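Caspase Nc subunit 1 (Drosophila melanogaster, PDB 2FP3) is the caspase-domain part of an initiator cysteine protease that works in the activation cascade of the caspases executing apoptosis in the fly. Local coordinates at residues 270-273 / 274-278; 298-301 / 302-306. The protein carries 2 engineered substitutions. All blocks are in the same frame, centred on the assembly; numbering follows the deposited sequence.

Interaction 1. Residues 270-273 / 274-278; sequences TDLE and DILKK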
ATOM      1  N   THR A 270       5.128  14.739  -7.675  1.00 45.73           N
ATOM      2  CA  THR A 270       6.117  13.699  -7.882  1.00 43.62           C
ATOM      3  C   THR A 270       5.598  12.266  -7.972  1.00 41.18           C
ATOM      4  O   THR A 270       4.670  11.880  -7.273  1.00 41.81           O
ATOM      5  CB  THR A 270       7.252  13.857  -6.802  1.00 42.72           C
ATOM      6  OG1 THR A 270       7.305  12.720  -5.936  1.00 47.18           O
ATOM      7  CG2 THR A 270       7.006  15.094  -5.968  1.00 38.43           C
ATOM      8  N   ASP A 271       6.209  11.496  -8.868  1.00 39.05           N
ATOM      9  CA  ASP A 271       5.841  10.110  -9.104  1.00 38.84           C
ATOM     10  C   ASP A 271       6.056   9.249  -7.856  1.00 39.61           C
ATOM     11  O   ASP A 271       6.858   9.597  -6.988  1.00 39.93           O
ATOM     12  CB  ASP A 271       6.635   9.571 -10.305  1.00 38.70           C
ATOM     13  CG  ASP A 271       8.130   9.447 -10.031  1.00 41.63           C
ATOM     14  OD1 ASP A 271       8.565   8.377  -9.550  1.00 44.26           O
ATOM     15  OD2 ASP A 271       8.872  10.417 -10.294  1.00 41.73           O
ATOM     16  N   LEU A 272       5.332   8.135  -7.773  1.00 38.14           N
ATOM     17  CA  LEU A 272       5.404   7.227  -6.623  1.00 38.26           C
ATOM     18  C   LEU A 272       6.793   6.770  -6.194  1.00 38.01           C
ATOM     19  O   LEU A 272       7.122   6.820  -5.008  1.00 39.32           O
ATOM     20  CB  LEU A 272       4.525   5.982  -6.850  1.00 35.20           C
ATOM     21  CG  LEU A 272       4.498   5.041  -5.632  1.00 35.71           C
ATOM     22  CD1 LEU A 272       4.072   5.822  -4.412  1.00 30.39           C
ATOM     23  CD2 LEU A 272       3.564   3.861  -5.862  1.00 32.06           C
ATOM     24  N   GLU A 273       7.608   6.316  -7.136  1.00 37.31           N
ATOM     25  CA  GLU A 273       8.936   5.850  -6.774  1.00 37.65           C
ATOM     26  C   GLU A 273       9.799   6.914  -6.112  1.00 37.07           C
ATOM     27  O   GLU A 273      10.617   6.593  -5.240  1.00 35.22           O
ATOM     28  CB  GLU A 273       9.650   5.238  -7.974  1.00 36.26           C
ATOM     29  CG  GLU A 273       9.122   3.857  -8.291  1.00 38.94           C
ATOM     30  CD  GLU A 273       9.989   3.098  -9.267  1.00 41.78           C
ATOM     31  OE1 GLU A 273      11.084   2.649  -8.873  1.00 43.92           O
ATOM     32  OE2 GLU A 273       9.572   2.946 -10.429  1.00 41.00           O
ATOM     33  N   ASP A 274       9.610   8.174  -6.505  1.00 35.21           N
ATOM     34  CA  ASP A 274      10.364   9.264  -5.888  1.00 34.28           C
ATOM     35  C   ASP A 274       9.852   9.428  -4.460  1.00 34.40           C
ATOM     36  O   ASP A 274      10.620   9.608  -3.513  1.00 35.39           O
ATOM     37  CB  ASP A 274      10.155  10.568  -6.660  1.00 34.00           C
ATOM     38  CG  ASP A 274      11.226  10.812  -7.698  1.00 32.09           C
ATOM     39  OD1 ASP A 274      11.863   9.840  -8.150  1.00 35.11           O
ATOM     40  OD2 ASP A 274      11.425  11.982  -8.071  1.00 36.70           O
ATOM     41  N   ILE A 275       8.536   9.352  -4.317  1.00 34.59           N
ATOM     42  CA  ILE A 275       7.903   9.484  -3.021  1.00 36.31           C
ATOM     43  C   ILE A 275       8.354   8.377  -2.069  1.00 36.99           C
ATOM     44  O   ILE A 275       8.598   8.638  -0.896  1.00 35.38           O
ATOM     45  CB  ILE A 275       6.367   9.485  -3.186  1.00 36.70           C
ATOM     46  CG1 ILE A 275       5.932  10.856  -3.729  1.00 40.78           C
ATOM     47  CG2 ILE A 275       5.686   9.168  -1.859  1.00 34.13           C
ATOM     48  CD1 ILE A 275       4.461  10.949  -4.121  1.00 42.30           C
ATOM     49  N   LEU A 276       8.473   7.149  -2.578  1.00 36.95           N
ATOM     50  CA  LEU A 276       8.911   6.015  -1.759  1.00 36.49           C
ATOM     51  C   LEU A 276      10.353   6.215  -1.312  1.00 38.32           C
ATOM     52  O   LEU A 276      10.697   5.881  -0.189  1.00 41.09           O
ATOM     53  CB  LEU A 276       8.781   4.686  -2.524  1.00 34.15           C
ATOM     54  CG  LEU A 276       7.361   4.180  -2.798  1.00 34.54           C
ATOM     55  CD1 LEU A 276       7.403   2.914  -3.622  1.00 34.04           C
ATOM     56  CD2 LEU A 276       6.639   3.923  -1.491  1.00 31.91           C
ATOM     57  N   LYS A 277      11.206   6.742  -2.186  1.00 40.01           N
ATOM     58  CA  LYS A 277      12.589   6.992  -1.794  1.00 39.36           C
ATOM     59  C   LYS A 277      12.583   8.083  -0.724  1.00 39.48           C
ATOM     60  O   LYS A 277      13.314   7.986   0.258  1.00 38.00           O
ATOM     61  CB  LYS A 277      13.440   7.448  -2.976  1.00 37.16           C
ATOM     62  CG  LYS A 277      13.766   6.364  -3.995  1.00 37.31           C
ATOM     63  CD  LYS A 277      14.487   7.002  -5.175  1.00 38.91           C
ATOM     64  CE  LYS A 277      14.401   6.172  -6.434  1.00 39.58           C
ATOM     65  NZ  LYS A 277      13.032   5.997  -6.929  1.00 39.40           N
ATOM     66  N   LYS A 278      11.747   9.106  -0.911  1.00 41.79           N
ATOM     67  CA  LYS A 278      11.634  10.196   0.061  1.00 45.37           C
ATOM     68  C   LYS A 278      11.131   9.628   1.379  1.00 43.36           C
ATOM     69  O   LYS A 278      11.612   9.988   2.445  1.00 44.22           O
ATOM     70  CB  LYS A 278      10.647  11.266  -0.414  1.00 51.21           C
ATOM     71  CG  LYS A 278      11.201  12.690  -0.434  1.00 61.66           C
ATOM     72  CD  LYS A 278      11.636  13.173   0.941  1.00 67.88           C
ATOM     73  CE  LYS A 278      12.323  14.532   0.841  1.00 72.30           C
ATOM     74  NZ  LYS A 278      12.999  14.927   2.107  1.00 75.26           N
TER
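D271 and I275 share the first full turn of helix 272-284: the amide N of I275 reaches the carbonyl O of D271 at 3.2 Å, and the 2.8 Å bond from L276 N to L272 O continues the i to i+4 ladder. D271 is the N-cap. Its carboxylate folds back over the opening turn because CG stands between the backbone N and the carbonyl carbon (chi1 68°), which lets OD1 accept from D274 N at 3.2 Å. The amide comes from above the carboxylate plane, 53° out of it. Aspartate suits this place, since a short acidic group can take up an amide of the first turn, which otherwise makes a weak bond to D271 O, and its negative charge probably gains from the positive end of the helix dipole. The acid of D274 lies close by, OD2 of D271 being 3.7 Å from OD1 of D274, so the two carboxylates probably repel somewhat. Just ahead of the cap, the hydroxyl OG1 of T270 makes a weak bond to D271 O, and CG1 of I275 lies beside OG1 at 3.2 Å.

In the caspase fold this helix packs on the central sheet, and its apolar side faces strand 233-237 and helix 251-266. CD1 of L272 lies 4.0 Å from CG of L276; both leucines rest on L234, while I275 turns to V262 and M263 of helix 251-266. On the more open side E273 and K277 are one turn apart. The lysine bends at its last torsion (chi4 63°), bringing NZ back to the backbone O of E273 in a weak 3.0 Å bond, although K277 N already uses that oxygen. Both E273 OE1 and K277 NZ probably bond to the hydroxyl of Y298.

Interaction 2. Residues 298-301 / 302-306; sequences YDNL and GFNKK
N300 and F303 are joined by two hydrogen bonds that use both ends of one side-chain amide. OD1 of N300 accepts from the backbone N of F303 at 2.7 Å, the donor tilted 17° from the carbonyl plane, while ND2 of N300 gives a hydrogen to the carbonyl O of F303 at 3.1 Å. That oxygen lies almost in the plane of the amide. With CG anti to the backbone N (chi1 -170°), the asparagine reaches forward past the strand end to the backbone of the turn. Asparagine fits because one short planar group offers a donor and an acceptor to the N-H and C=O of a single residue. OD1 has a second donor, a water at 2.9 Å, and the same water donates to OD1 of N304, so the two side-chain oxygens are bridged without touching. ND2 also makes a weak bond to E273 OE1.

The chain turns at G302, whose positive phi favours glycine. F303 is the centre of an inverse gamma turn, whose weak bond from N304 N to G302 O measures 2.9 Å. The bond to F303 N also brings CB of F303 to 3.1 Å from OD1 of N300, and the planes of amide and ring stand 74° apart. The apolar ring leads off into the buried side, where it touches L234 and meets the ring of Y53.

The turn follows strand 297-301, which runs antiparallel to strand 233-237 through backbone bonds of D299 with V235 and L301 with T233; helix 272-284 comes against it through E273, and beyond the turn K306 bonds by its backbone to G51 and Y53.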
ATOM      1  N   TYR A 298      11.547  -1.231  -1.401  1.00 39.22           N
ATOM      2  CA  TYR A 298      10.493  -1.735  -2.278  1.00 36.06           C
ATOM      3  C   TYR A 298      11.078  -2.469  -3.471  1.00 35.95           C
ATOM      4  O   TYR A 298      12.215  -2.210  -3.862  1.00 35.89           O
ATOM      5  CB  TYR A 298       9.598  -0.593  -2.785  1.00 36.18           C
ATOM      6  CG  TYR A 298      10.297   0.400  -3.702  1.00 34.37           C
ATOM      7  CD1 TYR A 298      10.961   1.520  -3.186  1.00 30.59           C
ATOM      8  CD2 TYR A 298      10.257   0.243  -5.089  1.00 31.92           C
ATOM      9  CE1 TYR A 298      11.550   2.463  -4.031  1.00 29.03           C
ATOM     10  CE2 TYR A 298      10.850   1.173  -5.937  1.00 32.27           C
ATOM     11  CZ  TYR A 298      11.489   2.282  -5.407  1.00 30.70           C
ATOM     12  OH  TYR A 298      12.042   3.214  -6.260  1.00 31.27           O
ATOM     13  N   ASP A 299      10.301  -3.386  -4.045  1.00 36.23           N
ATOM     14  CA  ASP A 299      10.747  -4.129  -5.219  1.00 35.48           C
ATOM     15  C   ASP A 299       9.988  -3.663  -6.449  1.00 36.14           C
ATOM     16  O   ASP A 299       8.754  -3.564  -6.436  1.00 34.86           O
ATOM     17  CB  ASP A 299      10.508  -5.631  -5.078  1.00 36.90           C
ATOM     18  CG  ASP A 299      11.011  -6.190  -3.780  1.00 38.36           C
ATOM     19  OD1 ASP A 299      12.071  -5.741  -3.291  1.00 41.27           O
ATOM     20  OD2 ASP A 299      10.341  -7.097  -3.257  1.00 41.07           O
ATOM     21  N   ASN A 300      10.731  -3.389  -7.515  1.00 34.45           N
ATOM     22  CA  ASN A 300      10.135  -2.957  -8.767  1.00 34.58           C
ATOM     23  C   ASN A 300      10.018  -4.200  -9.649  1.00 36.29           C
ATOM     24  O   ASN A 300      11.025  -4.707 -10.149  1.00 36.70           O
ATOM     25  CB  ASN A 300      11.026  -1.914  -9.444  1.00 33.36           C
ATOM     26  CG  ASN A 300      10.344  -1.253 -10.614  1.00 31.09           C
ATOM     27  OD1 ASN A 300       9.708  -1.924 -11.419  1.00 34.93           O
ATOM     28  ND2 ASN A 300      10.475   0.070 -10.721  1.00 31.46           N
ATOM     29  N   LEU A 301       8.795  -4.704  -9.814  1.00 36.01           N
ATOM     30  CA  LEU A 301       8.566  -5.887 -10.636  1.00 36.45           C
ATOM     31  C   LEU A 301       7.978  -5.444 -11.968  1.00 36.63           C
ATOM     32  O   LEU A 301       6.761  -5.436 -12.164  1.00 36.84           O
ATOM     33  CB  LEU A 301       7.603  -6.846  -9.938  1.00 35.81           C
ATOM     34  CG  LEU A 301       7.901  -7.201  -8.478  1.00 37.09           C
ATOM     35  CD1 LEU A 301       6.858  -8.194  -7.965  1.00 34.59           C
ATOM     36  CD2 LEU A 301       9.288  -7.802  -8.373  1.00 36.79           C
ATOM     37  N   GLY A 302       8.851  -5.073 -12.893  1.00 37.33           N
ATOM     38  CA  GLY A 302       8.375  -4.617 -14.176  1.00 37.17           C
ATOM     39  C   GLY A 302       7.482  -3.387 -14.056  1.00 38.02           C
ATOM     40  O   GLY A 302       6.651  -3.161 -14.923  1.00 40.08           O
ATOM     41  N   PHE A 303       7.620  -2.610 -12.985  1.00 36.63           N
ATOM     42  CA  PHE A 303       6.831  -1.380 -12.813  1.00 36.87           C
ATOM     43  C   PHE A 303       7.664  -0.364 -13.607  1.00 37.37           C
ATOM     44  O   PHE A 303       8.402   0.439 -13.041  1.00 41.26           O
ATOM     45  CB  PHE A 303       6.774  -1.009 -11.327  1.00 33.24           C
ATOM     46  CG  PHE A 303       5.836   0.140 -10.997  1.00 33.52           C
ATOM     47  CD1 PHE A 303       6.295   1.459 -10.979  1.00 32.00           C
ATOM     48  CD2 PHE A 303       4.508  -0.108 -10.632  1.00 30.56           C
ATOM     49  CE1 PHE A 303       5.449   2.509 -10.590  1.00 31.25           C
ATOM     50  CE2 PHE A 303       3.656   0.933 -10.242  1.00 27.49           C
ATOM     51  CZ  PHE A 303       4.126   2.240 -10.219  1.00 30.01           C
ATOM     52  N   ASN A 304       7.522  -0.393 -14.926  1.00 38.22           N
ATOM     53  CA  ASN A 304       8.353   0.435 -15.778  1.00 37.23           C
ATOM     54  C   ASN A 304       7.910   1.809 -16.263  1.00 34.66           C
ATOM     55  O   ASN A 304       8.584   2.415 -17.091  1.00 34.92           O
ATOM     56  CB  ASN A 304       8.810  -0.431 -16.954  1.00 38.12           C
ATOM     57  CG  ASN A 304       9.491  -1.718 -16.482  1.00 42.30           C
ATOM     58  OD1 ASN A 304      10.227  -1.714 -15.488  1.00 45.94           O
ATOM     59  ND2 ASN A 304       9.256  -2.813 -17.188  1.00 43.93           N
ATOM     60  N   LYS A 305       6.812   2.322 -15.727  1.00 33.64           N
ATOM     61  CA  LYS A 305       6.335   3.645 -16.108  1.00 36.41           C
ATOM     62  C   LYS A 305       6.210   4.489 -14.843  1.00 35.82           C
ATOM     63  O   LYS A 305       6.150   3.949 -13.743  1.00 34.20           O
ATOM     64  CB  LYS A 305       4.961   3.559 -16.783  1.00 38.08           C
ATOM     65  CG  LYS A 305       4.937   2.809 -18.105  1.00 43.90           C
ATOM     66  CD  LYS A 305       3.509   2.709 -18.610  1.00 48.59           C
ATOM     67  CE  LYS A 305       3.411   1.967 -19.925  1.00 50.06           C
ATOM     68  NZ  LYS A 305       2.002   1.997 -20.411  1.00 53.81           N
ATOM     69  N   LYS A 306       6.169   5.808 -14.995  1.00 33.57           N
ATOM     70  CA  LYS A 306       6.029   6.677 -13.838  1.00 34.93           C
ATOM     71  C   LYS A 306       4.582   6.635 -13.359  1.00 36.08           C
ATOM     72  O   LYS A 306       3.648   6.462 -14.159  1.00 36.15           O
ATOM     73  CB  LYS A 306       6.397   8.118 -14.195  1.00 36.10           C
ATOM     74  CG  LYS A 306       7.809   8.315 -14.743  1.00 36.36           C
ATOM     75  CD  LYS A 306       8.888   8.213 -13.676  1.00 37.19           C
ATOM     76  CE  LYS A 306      10.267   8.348 -14.325  1.00 42.02           C
ATOM     77  NZ  LYS A 306      11.399   8.281 -13.364  1.00 39.80           N
TER
HETATM   78  O   HOH W   1      11.473  -2.752 -13.628  1.00 48.40           O

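Overall arrangement
Interaction 1 precedes interaction 2 along the chain, and their centres lie 12 Å apart within the caspase domain. The first starts helix 272-284; the second ends strand 297-301, the element that follows this helix and borders strand 233-237 in the mixed sheet. They touch directly: the hydroxyl OH of Y298 lies 2.8 Å from E273 OE1 and 3.0 Å from K277 NZ, and the ring of Y298 packs on L276. E273 OE2 also rests 3.6 Å from CD1 of F303. The first turns of the helix are thus held against one face of strand 297-301 and the turn after it, away from the catalytic positions.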